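Glycerol dehydrogenase (Schizosaccharomyces pombe, PDB 1TA9) catalyses the NAD(+)-dependent oxidation of glycerol to dihydroxyacetone, probably with its zinc ion as catalytic metal, and so serves the assimilation of glycerol. Local coordinates at residues B[93-98]-B[120-125]; B[174-179]-B[209-214]; B[220-225]-B[441-446]. One frame throughout, in Å; residues are numbered along the deposited sequence.

Contact 1: residues B[93-98]-B[120-125]; sequences SAVVLA and TVTKLV
V96 and V121 meet on one face of a pair of parallel strands, methyl against methyl: CG2 of V96 lies 3.5 Å from CG1 of V121, closer than carbons usually sit. The torsions explain the meeting. In V121 CG1 is anti to the backbone N (chi1 -179°), while in V96 it is the other branch, CG2, beside the backbone N, that reaches across. W103 and L114 of helix 100-115 pack on this face, W103 against V96 and L114 against V121.

The opposite face carries V95, L97, T122 and L124. Here CG1 of V95 touches CD1 of L124 at 3.7 Å, and CD1 of L97 reaches CB of the same leucine at 3.9 Å, so that L124 touches both V95 and L97, alternate residues of the partner strand. CG2 of V95 rests against CB of T122, turning the hydrocarbon side of the threonine into part of the apolar surface.

This is a beta-alpha-beta unit of the NAD-binding domain: strand 93-98, helix 100-115 and strand 120-125, with 120-125 as the outermost strand of the sheet within the chain. Strand 148-153 lies on the other side of 93-98, whose residues V95 and L97 bond to it through their backbones.

Between the two faces the backbones are joined by hydrogen bonds that alternate in direction. A94 N opens the series by donating to T120 O (3.0 Å). T122 N donates to A94 O (2.8 Å), and V96 N returns the bond to T122 O (2.9 Å); L124 N then reaches V96 O with an almost straight N-H...O angle of 170°. Toward the C-terminal end the bond from A98 N to L124 O lengthens to 3.4 Å and is weak. L124 O also accepts from NE1 of W103, and the side chain of exposed K123 touches W103.

Contact 2: residues B[174-179]-B[209-214]; sequences ICPTTA and NLIFID
I174 and the 210-212 backbone are joined by two main-chain hydrogen bonds, the polar core of this contact. I174 N donates to L210 O, and I174 O accepts from F212 N, each at 2.8 Å, so one residue uses both its backbone groups on the neighbouring strand in the parallel manner. Weaker CA-H...O contacts accompany them: CA of C175 lies 3.1 Å from F212 O, a buried carbonyl oxygen for which the model offers no hydrogen-bond partner.

Apolar packing is tightest farther along. CG of P176 presses on CG1 of I213 at 3.4 Å, the proline ring and the isoleucine chain crossing at about a right angle. I213 brings CG1 there by setting it beside its backbone N (chi1 -54°). On the same face, CB of I174 is 4.3 Å from CD1 of I211, and M158 of helix 155-167 packs on both I174 and P176.

A sulfur-aromatic contact lies on the other face. SG of C175 stands at the edge of the F212 ring, 5.4 Å from its centroid and 78° off the normal, and touches CB of F212 at 3.9 Å. The ring itself meets F79 edge-to-face.

Beyond the last direct bond a water bridges the diverging strands, donating to P176 O and accepting from D214 N. D214 is the N-cap of helix 215-220.

The arrangement is the C-terminal end of two inner strands of a parallel sheet in a nucleotide-binding domain: strand 172-176 runs straight into T177, T178 and A179, which probably bind NAD(+).

Contact 3: residues B[220-225]-B[441-446]; sequences RAPVRF and HSPHLT
R224 and H444 form the close-packed part of a contact between the first turn of helix 223-245 and a C-terminal loop segment, 441-446, that has no regular secondary structure. The helix belongs to the helical part of this iron-containing alcohol dehydrogenase family member and carries D232, a ligand of the zinc ion. CB of R224 sits over one face of the H444 ring, a CH-pi contact with the carbon 3.7 Å from the centroid and 15° off the normal. CG1 of V223 approaches the same ring at its edge, in plane, 3.7 Å from ND1. The imidazole is thus met on a face and at an edge by consecutive residues of the helix start, while H366 adds an edge-to-face partner.

The arginine then runs on, CG anti to its backbone N (chi1 180°) and the chain extended to NE, past H444 to the loop backbone. Its guanidinium is shared: NE makes a salt bridge with E335, NH2 bonds to R330 O, and NH1 serves S439 O as well as S442 O. Such a spread of partners fixes the plane of the group.

Toward the solvent side partners are fewer. Exposed P443 lays its CB and CG on P222, CG to CG at 3.7 Å, without a polar bond between them, and CZ of F225 comes no closer than 3.8 Å to O of the exposed H441. A water accepts from both R224 N and H444 N, linking helix start and loop.

The direct bond across the contact runs from NH1 of R224 to O of S442 at 2.9 Å; that oxygen lies close to the guanidinium plane, whereas NH1 stands 27° out of the plane of the S442 carbonyl.

How the contacts relate
From the N terminus, the chain first closes contact 1, a short beta-alpha-beta excursion at the margin of the parallel sheet. It then passes through strand 148-153 and helix 155-167 to contact 2, which closes over the antiparallel pair 188-192 and 198-203 and joins two inner strands of the same sheet. Contact 3 follows and is long in range: from 220-225 the chain runs through the helices of the rest of the molecule before 441-446 returns. The three lie in series, neither nesting nor crossing. Contacts 2 and 3 touch where CG2 of T178 packs on F225 and A221, joining the sheet's end to the helical region; contact 1 stands apart.

Contact 1: residues B[93-98]-B[120-125]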
loop_
_atom_site.group_PDB
_atom_site.type_symbol
_atom_site.label_atom_id
_atom_site.label_comp_id
_atom_site.label_asym_id
_atom_site.label_seq_id
_atom_site.Cartn_x
_atom_site.Cartn_y
_atom_site.Cartn_z
ATOM N N SER B 93 55.296 26.427 -3.850
ATOM C CA SER B 93 54.758 27.699 -4.313
ATOM C C SER B 93 53.342 27.608 -4.871
ATOM O O SER B 93 53.018 26.689 -5.625
ATOM C CB SER B 93 55.685 28.289 -5.375
ATOM O OG SER B 93 55.220 29.555 -5.798
ATOM N N ALA B 94 52.510 28.581 -4.512
ATOM C CA ALA B 94 51.126 28.612 -4.969
ATOM C C ALA B 94 50.623 30.029 -5.223
ATOM O O ALA B 94 51.074 30.987 -4.594
ATOM C CB ALA B 94 50.229 27.923 -3.942
ATOM N N VAL B 95 49.687 30.153 -6.157
ATOM C CA VAL B 95 49.093 31.441 -6.476
ATOM C C VAL B 95 47.691 31.466 -5.883
ATOM O O VAL B 95 46.935 30.507 -6.024
ATOM C CB VAL B 95 48.978 31.658 -8.011
ATOM C CG1 VAL B 95 48.043 32.825 -8.312
ATOM C CG2 VAL B 95 50.349 31.936 -8.603
ATOM N N VAL B 96 47.354 32.552 -5.198
ATOM C CA VAL B 96 46.021 32.687 -4.631
ATOM C C VAL B 96 45.371 33.878 -5.321
ATOM O O VAL B 96 45.860 35.007 -5.231
ATOM C CB VAL B 96 46.062 32.915 -3.106
ATOM C CG1 VAL B 96 44.648 33.135 -2.577
ATOM C CG2 VAL B 96 46.679 31.707 -2.422
ATOM N N LEU B 97 44.278 33.611 -6.027
ATOM C CA LEU B 97 43.556 34.639 -6.765
ATOM C C LEU B 97 42.176 34.910 -6.179
ATOM O O LEU B 97 41.384 33.988 -5.994
ATOM C CB LEU B 97 43.402 34.207 -8.223
ATOM C CG LEU B 97 42.607 35.132 -9.146
ATOM C CD1 LEU B 97 43.370 36.441 -9.338
ATOM C CD2 LEU B 97 42.377 34.444 -10.479
ATOM N N ALA B 98 41.890 36.181 -5.903
ATOM C CA ALA B 98 40.596 36.577 -5.348
ATOM C C ALA B 98 40.399 38.082 -5.489
ATOM O O ALA B 98 41.368 38.839 -5.456
ATOM C CB ALA B 98 40.516 36.180 -3.877
ATOM N N THR B 120 55.586 29.524 -0.409
ATOM C CA THR B 120 55.687 30.879 -0.930
ATOM C C THR B 120 54.358 31.092 -1.640
ATOM O O THR B 120 53.958 30.275 -2.468
ATOM C CB THR B 120 56.837 31.014 -1.951
ATOM O OG1 THR B 120 58.093 30.802 -1.291
ATOM C CG2 THR B 120 56.828 32.397 -2.584
ATOM N N VAL B 121 53.666 32.177 -1.315
ATOM C CA VAL B 121 52.371 32.434 -1.926
ATOM C C VAL B 121 52.295 33.738 -2.704
ATOM O O VAL B 121 52.548 34.816 -2.165
ATOM C CB VAL B 121 51.257 32.436 -0.856
ATOM C CG1 VAL B 121 49.907 32.684 -1.504
ATOM C CG2 VAL B 121 51.254 31.109 -0.112
ATOM N N THR B 122 51.938 33.629 -3.979
ATOM C CA THR B 122 51.790 34.794 -4.838
ATOM C C THR B 122 50.341 35.247 -4.718
ATOM O O THR B 122 49.428 34.565 -5.179
ATOM C CB THR B 122 52.087 34.450 -6.307
ATOM O OG1 THR B 122 53.421 33.939 -6.418
ATOM C CG2 THR B 122 51.949 35.689 -7.185
ATOM N N LYS B 123 50.136 36.394 -4.083
ATOM C CA LYS B 123 48.798 36.930 -3.887
ATOM C C LYS B 123 48.405 37.874 -5.015
ATOM O O LYS B 123 48.985 38.950 -5.175
ATOM C CB LYS B 123 48.726 37.652 -2.540
ATOM C CG LYS B 123 49.072 36.756 -1.354
ATOM C CD LYS B 123 49.047 37.515 -0.034
ATOM C CE LYS B 123 50.113 38.598 0.007
ATOM N NZ LYS B 123 50.120 39.314 1.314
ATOM N N LEU B 124 47.421 37.459 -5.804
ATOM C CA LEU B 124 46.942 38.264 -6.919
ATOM C C LEU B 124 45.512 38.728 -6.672
ATOM O O LEU B 124 44.711 38.015 -6.066
ATOM C CB LEU B 124 46.996 37.460 -8.219
ATOM C CG LEU B 124 48.351 36.890 -8.639
ATOM C CD1 LEU B 124 48.188 36.145 -9.953
ATOM C CD2 LEU B 124 49.374 38.012 -8.783
ATOM N N VAL B 125 45.195 39.929 -7.143
ATOM C CA VAL B 125 43.857 40.469 -6.970
ATOM C C VAL B 125 43.091 40.433 -8.285
ATOM O O VAL B 125 43.506 41.033 -9.274
ATOM C CB VAL B 125 43.895 41.927 -6.465
ATOM C CG1 VAL B 125 42.475 42.448 -6.282
ATOM C CG2 VAL B 125 44.660 42.004 -5.158
#

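Contact 2: residues B[174-179]-B[209-214]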
loop_
_atom_site.group_PDB
_atom_site.type_symbol
_atom_site.label_atom_id
_atom_site.label_comp_id
_atom_site.label_asym_id
_atom_site.label_seq_id
_atom_site.Cartn_x
_atom_site.Cartn_y
_atom_site.Cartn_z
ATOM N N ILE B 174 39.817 25.170 -6.523
ATOM C CA ILE B 174 38.690 26.097 -6.559
ATOM C C ILE B 174 38.015 26.191 -5.192
ATOM O O ILE B 174 37.589 25.181 -4.632
ATOM C CB ILE B 174 37.662 25.626 -7.608
ATOM C CG1 ILE B 174 38.360 25.391 -8.954
ATOM C CG2 ILE B 174 36.554 26.654 -7.761
ATOM C CD1 ILE B 174 38.959 26.642 -9.595
ATOM N N CYS B 175 37.916 27.411 -4.665
ATOM C CA CYS B 175 37.323 27.629 -3.352
ATOM C C CYS B 175 36.134 28.576 -3.403
ATOM O O CYS B 175 36.287 29.789 -3.252
ATOM C CB CYS B 175 38.372 28.196 -2.397
ATOM S SG CYS B 175 39.958 27.356 -2.476
ATOM N N PRO B 176 34.928 28.036 -3.618
ATOM C CA PRO B 176 33.742 28.891 -3.675
ATOM C C PRO B 176 33.482 29.542 -2.316
ATOM O O PRO B 176 33.635 28.898 -1.277
ATOM C CB PRO B 176 32.637 27.921 -4.092
ATOM C CG PRO B 176 33.090 26.622 -3.513
ATOM C CD PRO B 176 34.571 26.619 -3.811
ATOM N N THR B 177 33.090 30.813 -2.329
ATOM C CA THR B 177 32.818 31.534 -1.092
ATOM C C THR B 177 31.319 31.680 -0.822
ATOM O O THR B 177 30.901 32.282 0.171
ATOM C CB THR B 177 33.495 32.916 -1.103
ATOM O OG1 THR B 177 33.128 33.625 -2.291
ATOM C CG2 THR B 177 35.010 32.750 -1.062
ATOM N N THR B 178 30.522 31.119 -1.725
ATOM C CA THR B 178 29.069 31.099 -1.599
ATOM C C THR B 178 28.663 29.802 -2.282
ATOM O O THR B 178 29.434 29.239 -3.056
ATOM C CB THR B 178 28.380 32.267 -2.333
ATOM O OG1 THR B 178 28.736 32.235 -3.718
ATOM C CG2 THR B 178 28.787 33.605 -1.724
ATOM N N ALA B 179 27.466 29.316 -1.991
ATOM C CA ALA B 179 26.999 28.082 -2.612
ATOM C C ALA B 179 25.826 28.455 -3.510
ATOM O O ALA B 179 24.717 27.956 -3.329
ATOM C CB ALA B 179 26.559 27.097 -1.531
ATOM N N ASN B 209 41.174 20.170 -9.905
ATOM C CA ASN B 209 41.684 19.107 -9.055
ATOM C C ASN B 209 41.063 19.021 -7.668
ATOM O O ASN B 209 40.782 17.927 -7.177
ATOM C CB ASN B 209 43.201 19.228 -8.964
ATOM C CG ASN B 209 43.850 19.281 -10.334
ATOM O OD1 ASN B 209 43.782 20.298 -11.029
ATOM N ND2 ASN B 209 44.460 18.177 -10.743
ATOM N N LEU B 210 40.841 20.170 -7.042
ATOM C CA LEU B 210 40.250 20.203 -5.713
ATOM C C LEU B 210 39.228 21.317 -5.566
ATOM O O LEU B 210 39.472 22.447 -5.984
ATOM C CB LEU B 210 41.338 20.409 -4.647
ATOM C CG LEU B 210 40.880 20.804 -3.231
ATOM C CD1 LEU B 210 40.191 19.636 -2.546
ATOM C CD2 LEU B 210 42.089 21.249 -2.411
ATOM N N ILE B 211 38.072 20.980 -5.000
ATOM C CA ILE B 211 37.041 21.973 -4.709
ATOM C C ILE B 211 37.129 22.019 -3.185
ATOM O O ILE B 211 36.929 21.010 -2.512
ATOM C CB ILE B 211 35.640 21.532 -5.178
ATOM C CG1 ILE B 211 35.439 21.879 -6.663
ATOM C CG2 ILE B 211 34.579 22.302 -4.407
ATOM C CD1 ILE B 211 36.542 21.436 -7.594
ATOM N N PHE B 212 37.454 23.194 -2.657
ATOM C CA PHE B 212 37.682 23.394 -1.228
ATOM C C PHE B 212 36.693 24.428 -0.702
ATOM O O PHE B 212 36.721 25.587 -1.114
ATOM C CB PHE B 212 39.137 23.865 -1.073
ATOM C CG PHE B 212 39.645 23.905 0.341
ATOM C CD1 PHE B 212 39.236 22.972 1.282
ATOM C CD2 PHE B 212 40.595 24.854 0.707
ATOM C CE1 PHE B 212 39.769 22.984 2.576
ATOM C CE2 PHE B 212 41.131 24.874 1.990
ATOM C CZ PHE B 212 40.717 23.937 2.927
ATOM N N ILE B 213 35.824 24.002 0.211
ATOM C CA ILE B 213 34.793 24.888 0.750
ATOM C C ILE B 213 34.824 25.052 2.259
ATOM O O ILE B 213 34.793 24.067 2.996
ATOM C CB ILE B 213 33.380 24.369 0.385
ATOM C CG1 ILE B 213 33.270 24.165 -1.123
ATOM C CG2 ILE B 213 32.311 25.353 0.875
ATOM C CD1 ILE B 213 31.967 23.520 -1.551
ATOM N N ASP B 214 34.870 26.301 2.716
ATOM C CA ASP B 214 34.854 26.590 4.144
ATOM C C ASP B 214 33.417 27.015 4.441
ATOM O O ASP B 214 32.975 28.086 4.028
ATOM C CB ASP B 214 35.840 27.716 4.475
ATOM C CG ASP B 214 35.926 28.007 5.969
ATOM O OD1 ASP B 214 37.028 28.365 6.445
ATOM O OD2 ASP B 214 34.896 27.892 6.668
HETATM O O HOH W 1 34.064 28.848 1.501
#

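Contact 3: residues B[220-225]-B[441-446]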
loop_
_atom_site.group_PDB
_atom_site.type_symbol
_atom_site.label_atom_id
_atom_site.label_comp_id
_atom_site.label_asym_id
_atom_site.label_seq_id
_atom_site.Cartn_x
_atom_site.Cartn_y
_atom_site.Cartn_z
ATOM N N ARG B 220 27.945 32.591 6.543
ATOM C CA ARG B 220 27.968 34.032 6.812
ATOM C C ARG B 220 27.469 34.867 5.636
ATOM O O ARG B 220 27.186 36.055 5.784
ATOM C CB ARG B 220 29.389 34.486 7.172
ATOM C CG ARG B 220 29.858 34.077 8.559
ATOM C CD ARG B 220 31.335 34.423 8.751
ATOM N NE ARG B 220 31.808 34.107 10.098
ATOM C CZ ARG B 220 31.554 34.849 11.173
ATOM N NH1 ARG B 220 30.830 35.956 11.064
ATOM N NH2 ARG B 220 32.026 34.484 12.359
ATOM N N ALA B 221 27.363 34.254 4.466
ATOM C CA ALA B 221 26.904 34.979 3.286
ATOM C C ALA B 221 25.384 35.139 3.299
ATOM O O ALA B 221 24.676 34.355 3.932
ATOM C CB ALA B 221 27.334 34.240 2.029
ATOM N N PRO B 222 24.865 36.169 2.608
ATOM C CA PRO B 222 23.416 36.395 2.558
ATOM C C PRO B 222 22.716 35.138 2.049
ATOM O O PRO B 222 23.151 34.539 1.068
ATOM C CB PRO B 222 23.285 37.560 1.585
ATOM C CG PRO B 222 24.544 38.337 1.842
ATOM C CD PRO B 222 25.588 37.246 1.907
ATOM N N VAL B 223 21.626 34.749 2.700
ATOM C CA VAL B 223 20.912 33.538 2.309
ATOM C C VAL B 223 20.387 33.547 0.866
ATOM O O VAL B 223 20.077 32.492 0.307
ATOM C CB VAL B 223 19.760 33.240 3.306
ATOM C CG1 VAL B 223 18.673 34.290 3.186
ATOM C CG2 VAL B 223 19.218 31.830 3.073
ATOM N N ARG B 224 20.298 34.721 0.246
ATOM C CA ARG B 224 19.841 34.775 -1.141
ATOM C C ARG B 224 20.796 33.932 -2.003
ATOM O O ARG B 224 20.376 33.287 -2.962
ATOM C CB ARG B 224 19.816 36.221 -1.654
ATOM C CG ARG B 224 19.352 36.344 -3.096
ATOM C CD ARG B 224 19.559 37.745 -3.679
ATOM N NE ARG B 224 19.187 37.776 -5.095
ATOM C CZ ARG B 224 19.464 38.771 -5.932
ATOM N NH1 ARG B 224 20.127 39.842 -5.507
ATOM N NH2 ARG B 224 19.081 38.692 -7.199
ATOM N N PHE B 225 22.079 33.929 -1.651
ATOM C CA PHE B 225 23.074 33.157 -2.399
ATOM C C PHE B 225 22.814 31.650 -2.331
ATOM O O PHE B 225 22.877 30.951 -3.347
ATOM C CB PHE B 225 24.482 33.451 -1.871
ATOM C CG PHE B 225 25.021 34.788 -2.292
ATOM C CD1 PHE B 225 25.518 34.977 -3.580
ATOM C CD2 PHE B 225 25.015 35.863 -1.411
ATOM C CE1 PHE B 225 26.003 36.221 -3.986
ATOM C CE2 PHE B 225 25.497 37.116 -1.805
ATOM C CZ PHE B 225 25.990 37.293 -3.094
ATOM N N HIS B 441 24.185 40.936 -6.729
ATOM C CA HIS B 441 25.058 40.625 -5.604
ATOM C C HIS B 441 24.485 41.136 -4.289
ATOM O O HIS B 441 25.094 40.980 -3.234
ATOM C CB HIS B 441 26.439 41.241 -5.827
ATOM C CG HIS B 441 27.063 40.858 -7.132
ATOM N ND1 HIS B 441 27.195 39.547 -7.537
ATOM C CD2 HIS B 441 27.602 41.613 -8.119
ATOM C CE1 HIS B 441 27.788 39.510 -8.717
ATOM N NE2 HIS B 441 28.045 40.751 -9.093
ATOM N N SER B 442 23.307 41.740 -4.356
ATOM C CA SER B 442 22.667 42.279 -3.167
ATOM C C SER B 442 21.905 41.217 -2.386
ATOM O O SER B 442 21.434 40.229 -2.951
ATOM C CB SER B 442 21.684 43.390 -3.554
ATOM O OG SER B 442 22.301 44.357 -4.381
ATOM N N PRO B 443 21.790 41.401 -1.063
ATOM C CA PRO B 443 21.061 40.447 -0.226
ATOM C C PRO B 443 19.580 40.719 -0.480
ATOM O O PRO B 443 19.243 41.632 -1.236
ATOM C CB PRO B 443 21.463 40.849 1.195
ATOM C CG PRO B 443 22.809 41.498 1.010
ATOM C CD PRO B 443 22.583 42.322 -0.231
ATOM N N HIS B 444 18.703 39.938 0.144
ATOM C CA HIS B 444 17.271 40.152 -0.011
ATOM C C HIS B 444 16.934 41.557 0.492
ATOM O O HIS B 444 17.626 42.093 1.358
ATOM C CB HIS B 444 16.479 39.141 0.816
ATOM C CG HIS B 444 16.508 37.748 0.270
ATOM N ND1 HIS B 444 16.933 36.668 1.013
ATOM C CD2 HIS B 444 16.133 37.254 -0.933
ATOM C CE1 HIS B 444 16.816 35.568 0.291
ATOM N NE2 HIS B 444 16.333 35.896 -0.894
ATOM N N LEU B 445 15.869 42.137 -0.047
ATOM C CA LEU B 445 15.430 43.464 0.367
ATOM C C LEU B 445 14.896 43.406 1.794
ATOM O O LEU B 445 14.959 44.387 2.535
ATOM C CB LEU B 445 14.337 43.970 -0.577
ATOM C CG LEU B 445 14.826 44.296 -1.989
ATOM C CD1 LEU B 445 13.648 44.592 -2.902
ATOM C CD2 LEU B 445 15.778 45.485 -1.922
ATOM N N THR B 446 14.380 42.244 2.174
ATOM C CA THR B 446 13.829 42.044 3.508
ATOM C C THR B 446 14.312 40.719 4.097
ATOM O O THR B 446 14.741 39.824 3.371
ATOM C CB THR B 446 12.282 42.040 3.474
ATOM O OG1 THR B 446 11.828 41.039 2.551
ATOM C CG2 THR B 446 11.753 43.396 3.030
HETATM O O HOH W 2 19.610 37.556 1.577
#